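PDB 6THK: pyocin S5 from Pseudomonas aeruginosa PAO1, which is a bacteriocin that probably kills sensitive bacteria by forming channels in the cytoplasmic membrane, depolarising it and dissipating cellular energy. Local coordinates for residues Lys118-Gly123 and Leu165-Ala170; Asp127-Ser132 and Ala170-Asp175; Ser201-Asp206 and Lys275-Tyr280; Phe410-Lys415 and Gly448-Trp453; Lys415-Ala420 and Glu443-Gly448. The protein carries 1 engineered substitution. One frame throughout, in Å; residues are numbered along the deposited sequence.

Contact 1: Lys118-Gly123 and Leu165-Ala170; sequences KTFTKG and LERAVA
R167 reaches from helix 157-212 to the end of helix 95-121, placing its guanidinium against the backbone of F120 and G123 and its aliphatic part against T119 O. With CG anti to the backbone N (chi1 -158°), the chain leaves its own helix and runs past that carbonyl, CG and CD each 3.6 Å from T119 O. A bend at chi3 then turns the head group toward F120. NH1 donates to F120 O at 2.9 Å; the acceptor lies close to the guanidinium plane, the donor lies in the carbonyl plane, and the N-H...O angle is 147°. An arginine of a neighbouring helix thus takes up a carbonyl near the C-terminal end of helix 95-121. NH1 is shared with P124 O in the loop that follows, the stronger of its two partners. The backbone of G123 lies over one face of the guanidinium, its CA offset toward the rim, where the absence of a side chain permits the close approach. NH2 forms a salt bridge with E164, a further restraint on the rotation of the group. The F120 ring stands nearly parallel to the guanidinium, planes 8° apart, yet its CD1 meets NH1 obliquely at 3.9 Å. One turn further along helix 157-212, the contact becomes apolar: A170 CB packs against T119 CG2 at 3.8 Å and lies 4.5 Å from F120 CB.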
# COMPACT_ATOMS: atom_id res chain seq x y z
N LYS A 118 -48.75 46.39 -8.04
CA LYS A 118 -48.29 47.73 -8.42
C LYS A 118 -49.47 48.65 -8.73
O LYS A 118 -49.48 49.80 -8.29
CB LYS A 118 -47.30 47.68 -9.60
N THR A 119 -50.46 48.14 -9.50
CA THR A 119 -51.68 48.85 -9.91
C THR A 119 -52.51 49.25 -8.69
O THR A 119 -52.94 50.40 -8.59
CB THR A 119 -52.50 47.97 -10.87
OG1 THR A 119 -51.69 47.60 -11.98
CG2 THR A 119 -53.79 48.64 -11.34
N PHE A 120 -52.73 48.29 -7.76
CA PHE A 120 -53.45 48.50 -6.51
C PHE A 120 -52.76 49.56 -5.66
O PHE A 120 -53.44 50.42 -5.10
CB PHE A 120 -53.60 47.16 -5.76
CG PHE A 120 -53.98 47.30 -4.30
CD1 PHE A 120 -55.20 47.83 -3.93
CD2 PHE A 120 -53.10 46.89 -3.31
CE1 PHE A 120 -55.54 47.98 -2.58
CE2 PHE A 120 -53.45 47.02 -1.96
CZ PHE A 120 -54.66 47.56 -1.61
N THR A 121 -51.41 49.52 -5.59
CA THR A 121 -50.52 50.44 -4.85
C THR A 121 -50.75 51.91 -5.24
O THR A 121 -50.74 52.76 -4.35
CB THR A 121 -49.06 49.97 -5.01
OG1 THR A 121 -48.86 48.86 -4.14
CG2 THR A 121 -48.02 51.04 -4.68
N LYS A 122 -51.01 52.20 -6.54
CA LYS A 122 -51.27 53.53 -7.10
C LYS A 122 -52.29 54.41 -6.33
O LYS A 122 -52.25 55.64 -6.46
CB LYS A 122 -51.69 53.44 -8.58
CG LYS A 122 -50.57 53.06 -9.55
CD LYS A 122 -51.13 52.99 -10.98
CE LYS A 122 -50.10 52.62 -12.01
NZ LYS A 122 -50.69 52.55 -13.38
N GLY A 123 -53.19 53.79 -5.56
CA GLY A 123 -54.20 54.48 -4.76
C GLY A 123 -54.30 54.00 -3.33
O GLY A 123 -53.59 53.06 -2.94
N LEU A 165 -62.38 51.12 -10.56
CA LEU A 165 -62.95 49.79 -10.71
C LEU A 165 -61.90 48.83 -11.26
O LEU A 165 -61.91 47.65 -10.91
CB LEU A 165 -64.20 49.81 -11.59
CG LEU A 165 -65.43 50.51 -10.99
CD1 LEU A 165 -66.45 50.82 -12.05
CD2 LEU A 165 -66.04 49.68 -9.86
N GLU A 166 -60.96 49.33 -12.10
CA GLU A 166 -59.86 48.52 -12.62
C GLU A 166 -58.94 48.16 -11.44
O GLU A 166 -58.52 47.01 -11.32
CB GLU A 166 -59.08 49.27 -13.71
CG GLU A 166 -58.32 48.34 -14.66
CD GLU A 166 -57.16 48.95 -15.43
OE1 GLU A 166 -56.22 48.20 -15.77
OE2 GLU A 166 -57.19 50.17 -15.71
N ARG A 167 -58.69 49.14 -10.55
CA ARG A 167 -57.89 48.99 -9.33
C ARG A 167 -58.57 48.03 -8.32
O ARG A 167 -57.86 47.34 -7.58
CB ARG A 167 -57.61 50.36 -8.70
CG ARG A 167 -56.40 50.37 -7.78
CD ARG A 167 -56.03 51.76 -7.31
NE ARG A 167 -57.04 52.31 -6.40
CZ ARG A 167 -56.99 52.21 -5.08
NH1 ARG A 167 -55.99 51.57 -4.49
NH2 ARG A 167 -57.94 52.76 -4.34
N ALA A 168 -59.93 47.96 -8.33
CA ALA A 168 -60.70 47.04 -7.48
C ALA A 168 -60.49 45.60 -7.95
O ALA A 168 -60.38 44.70 -7.12
CB ALA A 168 -62.18 47.39 -7.53
N VAL A 169 -60.40 45.39 -9.29
CA VAL A 169 -60.12 44.08 -9.89
C VAL A 169 -58.70 43.71 -9.49
O VAL A 169 -58.50 42.64 -8.92
CB VAL A 169 -60.34 44.07 -11.43
CG1 VAL A 169 -59.67 42.88 -12.09
CG2 VAL A 169 -61.83 44.10 -11.75
N ALA A 170 -57.73 44.65 -9.70
CA ALA A 170 -56.32 44.51 -9.32
C ALA A 170 -56.16 44.07 -7.86
O ALA A 170 -55.37 43.15 -7.60
CB ALA A 170 -55.58 45.81 -9.56

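Contact 2: Asp127-Ser132 and Ala170-Asp175; sequences DYEKQS and AYYKQD. With ZN (zinc ion), chain F.
The ring of Y128 presents an edge to Y171, whose CB and CD2 lie near its plane; Y128 CD2 and Y171 CD2 are 3.7 Å apart, and the two ring planes are turned 63° against each other. The ring of Y172 has E129 OE1 at its edge, while Y171 CD2 of its own helix sits above the centre of one face. Y128 CD2 also approaches Y172 CE2 at 3.9 Å, completing a cluster of three tyrosines. The hydroxyls of Y171 and Y172 lead into a zinc site; that of Y128 points elsewhere. E129 grips the zinc ion with both carboxylate oxygens, OE1 and OE2 each at 2.0 Å, and D127 binds it through OD1. The second shell comes from the helix: Y172 OH donates to the anti lone pair of E129 OE1 at 3.2 Å, and Y171 OH is weakly bonded to D127 OD1 at 2.8 Å. A water bridges Y171 OH and E129 OE1, so that OE1 meets zinc, hydroxyl and water together. Y171 CG stands anti to its N (chi1 168°), which directs the phenol toward the carboxylates. K130 adds only long ion pairs to D127 and E129. The site joins the loop after helix 95-121 to helix 157-212; V57, I60 and F61 of helix 42-87 pack against Y128, Y172 and E129 respectively, whereas F120 of helix 95-121 meets the ring of Y171.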
# COMPACT_ATOMS: atom_id res chain seq x y z
N ASP A 127 -61.21 48.55 1.53
CA ASP A 127 -61.66 47.17 1.67
C ASP A 127 -63.09 47.14 1.18
O ASP A 127 -64.03 47.19 1.98
CB ASP A 127 -61.56 46.68 3.13
CG ASP A 127 -61.29 45.19 3.27
OD1 ASP A 127 -60.62 44.62 2.37
OD2 ASP A 127 -61.68 44.61 4.31
N TYR A 128 -63.24 47.10 -0.16
CA TYR A 128 -64.48 47.17 -0.94
C TYR A 128 -65.67 46.42 -0.35
O TYR A 128 -66.75 47.01 -0.22
CB TYR A 128 -64.25 46.74 -2.39
CG TYR A 128 -63.12 47.48 -3.06
CD1 TYR A 128 -63.27 48.80 -3.48
CD2 TYR A 128 -61.89 46.87 -3.27
CE1 TYR A 128 -62.22 49.49 -4.08
CE2 TYR A 128 -60.82 47.56 -3.85
CZ TYR A 128 -61.00 48.86 -4.27
OH TYR A 128 -59.96 49.53 -4.85
N GLU A 129 -65.48 45.15 0.01
CA GLU A 129 -66.52 44.27 0.57
C GLU A 129 -67.11 44.78 1.89
O GLU A 129 -68.28 44.51 2.18
CB GLU A 129 -66.00 42.81 0.70
CG GLU A 129 -65.36 42.39 2.02
CD GLU A 129 -63.86 42.22 2.06
OE1 GLU A 129 -63.19 42.55 1.05
OE2 GLU A 129 -63.34 41.76 3.10
N LYS A 130 -66.32 45.51 2.69
CA LYS A 130 -66.76 45.97 4.01
C LYS A 130 -67.22 47.43 4.04
O LYS A 130 -67.61 47.92 5.11
CB LYS A 130 -65.66 45.71 5.04
CG LYS A 130 -65.66 44.26 5.50
CD LYS A 130 -64.28 43.80 5.93
CE LYS A 130 -64.25 42.33 6.29
NZ LYS A 130 -62.88 41.89 6.68
N GLN A 131 -67.22 48.12 2.88
CA GLN A 131 -67.64 49.52 2.78
C GLN A 131 -69.03 49.68 2.17
O GLN A 131 -69.43 48.89 1.31
CB GLN A 131 -66.64 50.34 1.92
CG GLN A 131 -65.16 50.23 2.27
CD GLN A 131 -64.85 50.49 3.71
OE1 GLN A 131 -64.51 49.57 4.46
NE2 GLN A 131 -64.94 51.75 4.13
N SER A 132 -69.73 50.76 2.56
CA SER A 132 -71.02 51.13 1.98
C SER A 132 -70.72 51.79 0.64
O SER A 132 -69.62 52.31 0.45
CB SER A 132 -71.74 52.12 2.88
OG SER A 132 -71.06 53.36 2.96
N ALA A 170 -57.73 44.65 -9.70
CA ALA A 170 -56.32 44.51 -9.32
C ALA A 170 -56.16 44.07 -7.86
O ALA A 170 -55.37 43.15 -7.60
CB ALA A 170 -55.58 45.81 -9.56
N TYR A 171 -56.94 44.67 -6.91
CA TYR A 171 -56.90 44.33 -5.48
C TYR A 171 -57.26 42.87 -5.21
O TYR A 171 -56.55 42.20 -4.46
CB TYR A 171 -57.78 45.27 -4.64
CG TYR A 171 -58.01 44.80 -3.21
CD1 TYR A 171 -56.99 44.85 -2.26
CD2 TYR A 171 -59.24 44.29 -2.82
CE1 TYR A 171 -57.19 44.40 -0.96
CE2 TYR A 171 -59.45 43.83 -1.51
CZ TYR A 171 -58.43 43.90 -0.59
OH TYR A 171 -58.63 43.46 0.70
N TYR A 172 -58.36 42.38 -5.80
CA TYR A 172 -58.79 41.00 -5.62
C TYR A 172 -57.94 40.01 -6.43
O TYR A 172 -57.88 38.83 -6.07
CB TYR A 172 -60.30 40.84 -5.88
CG TYR A 172 -61.17 41.54 -4.85
CD1 TYR A 172 -61.19 41.12 -3.53
CD2 TYR A 172 -61.98 42.61 -5.21
CE1 TYR A 172 -61.98 41.76 -2.57
CE2 TYR A 172 -62.80 43.25 -4.27
CZ TYR A 172 -62.79 42.83 -2.95
OH TYR A 172 -63.56 43.46 -2.01
N LYS A 173 -57.27 40.48 -7.51
CA LYS A 173 -56.38 39.66 -8.33
C LYS A 173 -55.10 39.41 -7.54
O LYS A 173 -54.67 38.26 -7.45
CB LYS A 173 -56.07 40.34 -9.68
CG LYS A 173 -57.14 40.12 -10.75
CD LYS A 173 -56.89 38.88 -11.60
CE LYS A 173 -58.00 38.61 -12.59
NZ LYS A 173 -58.06 39.62 -13.68
N GLN A 174 -54.53 40.46 -6.91
CA GLN A 174 -53.32 40.31 -6.10
C GLN A 174 -53.57 39.53 -4.82
O GLN A 174 -52.67 38.87 -4.33
CB GLN A 174 -52.62 41.66 -5.82
CG GLN A 174 -53.34 42.63 -4.86
CD GLN A 174 -53.17 42.30 -3.40
OE1 GLN A 174 -52.09 41.93 -2.92
NE2 GLN A 174 -54.26 42.38 -2.65
N ASP A 175 -54.79 39.60 -4.28
CA ASP A 175 -55.16 38.87 -3.07
C ASP A 175 -55.21 37.36 -3.35
O ASP A 175 -54.67 36.58 -2.57
CB ASP A 175 -56.49 39.37 -2.51
CG ASP A 175 -57.15 38.41 -1.55
OD1 ASP A 175 -56.66 38.30 -0.41
OD2 ASP A 175 -58.14 37.76 -1.95
ZN ZN F . -61.69 42.75 2.43
O HOH W 1 -60.46 41.02 0.70

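Contact 3: Ser201-Asp206 and Lys275-Tyr280; sequences SQLERD and KQKAIY
Apolar packing dominates where L203 of helix 157-212 points at helix 272-338. Its CG anti to the backbone N (chi1 -170°) carries the isobutyl group across the gap, and the two methyls then divide: CD1 meets K277 CG at 3.8 Å, while CD2 lies 3.6 Å from K277 N and 3.8 Å from Q276 CB. L203 CG itself comes to the edge of the Y280 ring, in its plane, 3.7 Å from CD2. Segments 201-206 and 275-280 run nearly parallel, with 13° between their directions and axes 10.6 Å apart at closest approach; both lie in regions predicted to form coiled coils. Contacts of polar atoms with carbon make up a second group. Y280 CE2 approaches L203 O at 3.5 Å, and the phenol passes obliquely beside E204, bringing OH within 3.1 Å of E204 CG, a tight fit against the aliphatic part of the glutamate. Partners on the same helix form a third: the carboxylate of E204 pairs with R208, and Q276 NE2 sits over the rim of one face of the Y280 ring. Y207 stacks on Y280 across the helix pair. No hydrogen bond or salt bridge crosses between the two segments. Between them, cohesion therefore rests on one leucine and one tyrosine with the aliphatic parts of their neighbours, at a partly exposed surface, and the Y207 stack extends the join.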
# COMPACT_ATOMS: atom_id res chain seq x y z
N SER A 201 -29.41 10.01 0.47
CA SER A 201 -29.54 8.55 0.50
C SER A 201 -28.55 7.93 -0.49
O SER A 201 -27.87 6.97 -0.13
CB SER A 201 -30.97 8.13 0.16
OG SER A 201 -31.89 8.53 1.16
N GLN A 202 -28.43 8.50 -1.72
CA GLN A 202 -27.49 8.04 -2.74
C GLN A 202 -26.06 8.32 -2.31
O GLN A 202 -25.18 7.50 -2.59
CB GLN A 202 -27.80 8.64 -4.12
CG GLN A 202 -27.08 7.95 -5.30
CD GLN A 202 -27.53 6.53 -5.52
OE1 GLN A 202 -28.68 6.26 -5.92
NE2 GLN A 202 -26.65 5.57 -5.27
N LEU A 203 -25.82 9.44 -1.61
CA LEU A 203 -24.51 9.80 -1.09
C LEU A 203 -24.06 8.76 -0.02
O LEU A 203 -22.89 8.40 0.02
CB LEU A 203 -24.53 11.22 -0.51
CG LEU A 203 -23.19 11.84 -0.14
CD1 LEU A 203 -22.39 12.23 -1.37
CD2 LEU A 203 -23.38 13.05 0.73
N GLU A 204 -25.01 8.27 0.80
CA GLU A 204 -24.77 7.25 1.82
C GLU A 204 -24.45 5.92 1.13
O GLU A 204 -23.48 5.26 1.50
CB GLU A 204 -25.98 7.10 2.77
CG GLU A 204 -25.64 6.51 4.13
CD GLU A 204 -26.82 6.11 4.98
OE1 GLU A 204 -27.06 6.75 6.03
OE2 GLU A 204 -27.51 5.13 4.60
N ARG A 205 -25.24 5.57 0.08
CA ARG A 205 -25.07 4.39 -0.77
C ARG A 205 -23.68 4.32 -1.42
O ARG A 205 -23.07 3.25 -1.39
CB ARG A 205 -26.15 4.35 -1.86
CG ARG A 205 -27.03 3.14 -1.74
CD ARG A 205 -28.42 3.41 -2.24
NE ARG A 205 -29.39 3.31 -1.15
CZ ARG A 205 -30.30 4.24 -0.87
NH1 ARG A 205 -30.38 5.34 -1.61
NH2 ARG A 205 -31.14 4.06 0.13
N ASP A 206 -23.19 5.46 -1.99
CA ASP A 206 -21.87 5.58 -2.64
C ASP A 206 -20.75 5.41 -1.62
O ASP A 206 -19.75 4.76 -1.91
CB ASP A 206 -21.72 6.92 -3.41
CG ASP A 206 -22.59 7.06 -4.66
OD1 ASP A 206 -23.00 6.01 -5.22
OD2 ASP A 206 -22.81 8.21 -5.11
N LYS A 275 -21.54 19.34 2.83
CA LYS A 275 -20.92 19.04 4.13
C LYS A 275 -20.86 17.54 4.33
O LYS A 275 -19.82 17.05 4.75
CB LYS A 275 -21.69 19.69 5.29
CG LYS A 275 -20.86 19.82 6.55
CD LYS A 275 -21.57 20.64 7.60
CE LYS A 275 -20.69 20.98 8.77
NZ LYS A 275 -21.26 22.06 9.61
N GLN A 276 -21.96 16.81 4.05
CA GLN A 276 -22.03 15.35 4.21
C GLN A 276 -21.07 14.65 3.26
O GLN A 276 -20.45 13.66 3.66
CB GLN A 276 -23.48 14.82 4.08
CG GLN A 276 -23.68 13.35 4.51
CD GLN A 276 -23.37 13.06 5.97
OE1 GLN A 276 -24.21 13.25 6.86
NE2 GLN A 276 -22.18 12.54 6.24
N LYS A 277 -20.88 15.22 2.05
CA LYS A 277 -19.93 14.74 1.04
C LYS A 277 -18.52 14.78 1.65
O LYS A 277 -17.81 13.77 1.63
CB LYS A 277 -20.01 15.61 -0.23
CG LYS A 277 -19.63 14.86 -1.51
CD LYS A 277 -19.50 15.76 -2.74
CE LYS A 277 -20.81 16.02 -3.44
NZ LYS A 277 -20.61 16.84 -4.68
N ALA A 278 -18.16 15.93 2.25
CA ALA A 278 -16.88 16.16 2.92
C ALA A 278 -16.70 15.27 4.18
O ALA A 278 -15.63 14.71 4.37
CB ALA A 278 -16.72 17.63 3.24
N ILE A 279 -17.76 15.11 5.02
CA ILE A 279 -17.72 14.26 6.23
C ILE A 279 -17.35 12.82 5.84
O ILE A 279 -16.48 12.23 6.48
CB ILE A 279 -19.06 14.31 7.04
CG1 ILE A 279 -19.25 15.69 7.72
CG2 ILE A 279 -19.15 13.17 8.08
CD1 ILE A 279 -20.70 16.15 7.81
N TYR A 280 -18.03 12.28 4.79
CA TYR A 280 -17.83 10.95 4.22
C TYR A 280 -16.43 10.79 3.67
O TYR A 280 -15.76 9.82 4.03
CB TYR A 280 -18.85 10.68 3.10
CG TYR A 280 -20.22 10.27 3.57
CD1 TYR A 280 -20.43 9.75 4.84
CD2 TYR A 280 -21.33 10.38 2.73
CE1 TYR A 280 -21.70 9.37 5.28
CE2 TYR A 280 -22.60 9.98 3.14
CZ TYR A 280 -22.78 9.47 4.42
OH TYR A 280 -24.02 9.09 4.83

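Contact 4: Phe410-Lys415 and Gly448-Trp453; sequences FGVVGK and GAAASW
K415 crosses one face of the W453 indole at about a right angle and makes the tight half of this contact. Its CB sits 3.5 Å from W453 CE2, and CD stands 3.8 Å from the centroid of the six-membered ring, only 2° off the normal, a CH-pi contact. The bends at chi3 and chi4 bring CE to A449 CB (4.0 Å) and lift NZ away from the face, 5.6 Å from the same centroid, at most a weak cation-pi attraction. In a second close patch V412 CG1 touches both A450 CB (3.7 Å) and S452 CB (3.9 Å), with CG2 at the indole edge, and F410 CD2 packs on S452 O at 3.6 Å. The loose side is at V413 and G414, both exposed, where V413 O only grazes W453 CD1. G411, also exposed, closes helix 396-409 in a Schellman motif and starts the loop that passes over W453. No hydrogen bond joins the segments, and the buried W453 NE1 has no partner in the model. W453 begins a predicted transmembrane helix of the colicin pore-forming domain. Backbone bonds tie A449 to I358 and A451 to K356, but this seam, mostly apolar and CH-pi, is consistent with one that could part on membrane entry.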
# COMPACT_ATOMS: atom_id res chain seq x y z
N PHE A 410 39.47 -25.15 0.18
CA PHE A 410 39.52 -26.08 -0.96
C PHE A 410 38.17 -26.21 -1.67
O PHE A 410 38.09 -26.85 -2.72
CB PHE A 410 40.02 -27.47 -0.50
CG PHE A 410 41.40 -27.51 0.12
CD1 PHE A 410 42.44 -26.74 -0.39
CD2 PHE A 410 41.68 -28.39 1.17
CE1 PHE A 410 43.72 -26.78 0.19
CE2 PHE A 410 42.96 -28.44 1.73
CZ PHE A 410 43.97 -27.65 1.24
N GLY A 411 37.13 -25.61 -1.12
CA GLY A 411 35.79 -25.66 -1.72
C GLY A 411 35.22 -27.06 -1.80
O GLY A 411 34.77 -27.48 -2.87
N VAL A 412 35.32 -27.81 -0.70
CA VAL A 412 34.80 -29.17 -0.55
C VAL A 412 33.72 -29.09 0.54
O VAL A 412 33.83 -28.23 1.43
CB VAL A 412 35.88 -30.27 -0.28
CG1 VAL A 412 36.80 -30.45 -1.48
CG2 VAL A 412 36.69 -29.99 0.97
N VAL A 413 32.65 -29.91 0.43
CA VAL A 413 31.59 -29.85 1.45
C VAL A 413 32.08 -30.40 2.80
O VAL A 413 32.98 -31.26 2.84
CB VAL A 413 30.20 -30.46 1.02
CG1 VAL A 413 29.55 -29.63 -0.08
CG2 VAL A 413 30.31 -31.93 0.61
N GLY A 414 31.54 -29.82 3.88
CA GLY A 414 31.80 -30.22 5.26
C GLY A 414 31.31 -31.64 5.45
O GLY A 414 30.18 -31.96 5.06
N LYS A 415 32.19 -32.51 5.96
CA LYS A 415 31.90 -33.93 6.10
C LYS A 415 31.98 -34.44 7.55
O LYS A 415 32.85 -34.03 8.33
CB LYS A 415 32.82 -34.71 5.15
CG LYS A 415 32.32 -36.08 4.77
CD LYS A 415 33.11 -36.64 3.61
CE LYS A 415 33.22 -38.15 3.68
NZ LYS A 415 32.00 -38.85 3.21
N GLY A 448 33.87 -41.88 -2.17
CA GLY A 448 33.19 -40.92 -3.03
C GLY A 448 33.46 -39.46 -2.73
O GLY A 448 32.86 -38.58 -3.38
N ALA A 449 34.33 -39.16 -1.75
CA ALA A 449 34.65 -37.77 -1.40
C ALA A 449 35.83 -37.26 -2.23
O ALA A 449 36.51 -38.03 -2.92
CB ALA A 449 34.91 -37.62 0.10
N ALA A 450 36.02 -35.95 -2.20
CA ALA A 450 37.08 -35.33 -2.93
C ALA A 450 38.37 -35.60 -2.20
O ALA A 450 38.40 -35.62 -0.98
CB ALA A 450 36.84 -33.84 -3.04
N ALA A 451 39.45 -35.72 -2.96
CA ALA A 451 40.79 -35.97 -2.43
C ALA A 451 41.28 -34.85 -1.51
O ALA A 451 41.99 -35.09 -0.55
CB ALA A 451 41.77 -36.25 -3.55
N SER A 452 40.87 -33.61 -1.81
CA SER A 452 41.19 -32.42 -1.03
C SER A 452 40.69 -32.50 0.42
O SER A 452 41.29 -31.92 1.30
CB SER A 452 40.63 -31.18 -1.72
OG SER A 452 40.95 -31.18 -3.09
N TRP A 453 39.57 -33.18 0.65
CA TRP A 453 39.06 -33.37 2.01
C TRP A 453 40.08 -34.15 2.85
O TRP A 453 40.29 -33.83 4.00
CB TRP A 453 37.71 -34.09 2.01
CG TRP A 453 37.12 -34.14 3.36
CD1 TRP A 453 36.72 -33.08 4.10
CD2 TRP A 453 36.90 -35.30 4.16
NE1 TRP A 453 36.25 -33.50 5.31
CE2 TRP A 453 36.35 -34.86 5.37
CE3 TRP A 453 37.11 -36.66 3.97
CZ2 TRP A 453 36.01 -35.74 6.38
CZ3 TRP A 453 36.78 -37.52 4.97
CH2 TRP A 453 36.22 -37.07 6.16

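Contact 5: Lys415-Ala420 and Glu443-Gly448; sequences KAIDAA and ETLAAG
I417 overlaps L445, laying its extended side chain obliquely across the isobutyl group: CD1 is 3.5 Å from L445 CD2, and CG1 is 3.6 Å from L445 CD1. Both belong to the pore-forming domain of the channel colicins, a bundle of helices around a hydrophobic hairpin; here a connecting loop meets the last turn of helix 436-446. I417 has CG1 anti to its N (chi1 -174°), and chi2 is likewise near 180°, which stretches the chain toward the leucine. L445 also has its CG anti to N (chi1 164°), turning both methyls to the isoleucine, so that each branch of the leucine faces a different carbon of the same chain. A416 adds a looser touch, its carbonyl O 4.2 Å from L445 CD1. W453 and I457 of helix 451-464 also touch I417, and L422 of helix 419-431 packs on both I417 and L445. D418, right after I417, is the N-cap of that helix, with a weak bond from its side chain to S421 N. At the other end of the segment K415 leans on the terminal turn of helix 436-446. Its CE lies 3.8 Å from A446 CA and 4.1 Å from A446 CB. The same carbon meets the backbone of the preceding residue: K415 CE lies 3.4 Å from L445 O.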
# COMPACT_ATOMS: atom_id res chain seq x y z
N LYS A 415 32.19 -32.51 5.96
CA LYS A 415 31.90 -33.93 6.10
C LYS A 415 31.98 -34.44 7.55
O LYS A 415 32.85 -34.03 8.33
CB LYS A 415 32.82 -34.71 5.15
CG LYS A 415 32.32 -36.08 4.77
CD LYS A 415 33.11 -36.64 3.61
CE LYS A 415 33.22 -38.15 3.68
NZ LYS A 415 32.00 -38.85 3.21
N ALA A 416 31.05 -35.31 7.94
CA ALA A 416 31.03 -35.86 9.29
C ALA A 416 32.15 -36.86 9.53
O ALA A 416 32.47 -37.65 8.65
CB ALA A 416 29.68 -36.50 9.57
N ILE A 417 32.77 -36.81 10.72
CA ILE A 417 33.85 -37.73 11.05
C ILE A 417 34.07 -37.94 12.57
O ILE A 417 33.94 -37.00 13.35
CB ILE A 417 35.15 -37.21 10.38
CG1 ILE A 417 36.33 -38.16 10.54
CG2 ILE A 417 35.50 -35.83 10.90
CD1 ILE A 417 37.50 -37.83 9.64
N ASP A 418 34.37 -39.17 13.00
CA ASP A 418 34.73 -39.41 14.40
C ASP A 418 36.25 -39.39 14.27
O ASP A 418 36.85 -40.36 13.83
CB ASP A 418 34.25 -40.78 14.90
CG ASP A 418 34.81 -41.13 16.27
OD1 ASP A 418 35.62 -40.35 16.79
OD2 ASP A 418 34.46 -42.18 16.83
N ALA A 419 36.85 -38.28 14.68
CA ALA A 419 38.29 -38.04 14.56
C ALA A 419 39.10 -39.02 15.39
O ALA A 419 40.03 -39.65 14.87
CB ALA A 419 38.61 -36.62 14.97
N ALA A 420 38.72 -39.16 16.68
CA ALA A 420 39.37 -40.07 17.63
C ALA A 420 39.50 -41.47 17.04
O ALA A 420 40.56 -42.07 17.15
CB ALA A 420 38.59 -40.09 18.94
N GLU A 443 38.92 -45.30 3.33
CA GLU A 443 38.06 -45.52 2.18
C GLU A 443 36.62 -45.60 2.62
O GLU A 443 35.74 -45.05 1.98
CB GLU A 443 38.44 -46.81 1.46
CG GLU A 443 37.30 -47.42 0.66
CD GLU A 443 37.52 -48.88 0.35
OE1 GLU A 443 37.09 -49.73 1.15
OE2 GLU A 443 38.12 -49.18 -0.70
N THR A 444 36.38 -46.31 3.71
CA THR A 444 35.04 -46.44 4.24
C THR A 444 34.51 -45.10 4.70
O THR A 444 33.39 -44.72 4.40
CB THR A 444 35.08 -47.36 5.46
OG1 THR A 444 35.27 -48.71 5.03
CG2 THR A 444 33.80 -47.24 6.26
N LEU A 445 35.35 -44.36 5.42
CA LEU A 445 34.97 -43.06 5.95
C LEU A 445 34.69 -42.02 4.89
O LEU A 445 33.71 -41.29 4.96
CB LEU A 445 36.06 -42.57 6.89
CG LEU A 445 36.05 -41.10 7.28
CD1 LEU A 445 35.20 -40.90 8.52
CD2 LEU A 445 37.47 -40.63 7.51
N ALA A 446 35.54 -41.99 3.88
CA ALA A 446 35.45 -41.03 2.78
C ALA A 446 35.24 -41.54 1.36
O ALA A 446 35.67 -40.90 0.42
CB ALA A 446 36.68 -40.13 2.81
N ALA A 447 34.59 -42.69 1.19
CA ALA A 447 34.30 -43.19 -0.16
C ALA A 447 33.47 -42.14 -0.93
O ALA A 447 32.54 -41.54 -0.38
CB ALA A 447 33.54 -44.50 -0.08
N GLY A 448 33.87 -41.88 -2.17
CA GLY A 448 33.19 -40.92 -3.03
C GLY A 448 33.46 -39.46 -2.73
O GLY A 448 32.86 -38.58 -3.38

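Contacts 1 and 2 adjoin at one end of the elongated chain, centres 9 Å apart, sharing A170 and joined by F120 CE1 against Y171 CD1 at 3.5 Å; the F120 side chain is about 9 Å from the zinc held in contact 2. Contact 3 lies farther along the same helix 157-212, its centre 51 Å from both, with Y280 about 12 Å from another zinc. Contacts 4 and 5 occupy the pore-forming domain, on the other side of the chain's centre, 123 Å from contact 1 to contact 4 between centres. They share K415 and G448; along the chain, contact 5 is nested inside the loop closed by contact 4, and W453 CZ3 touches A446 CB at 3.4 Å.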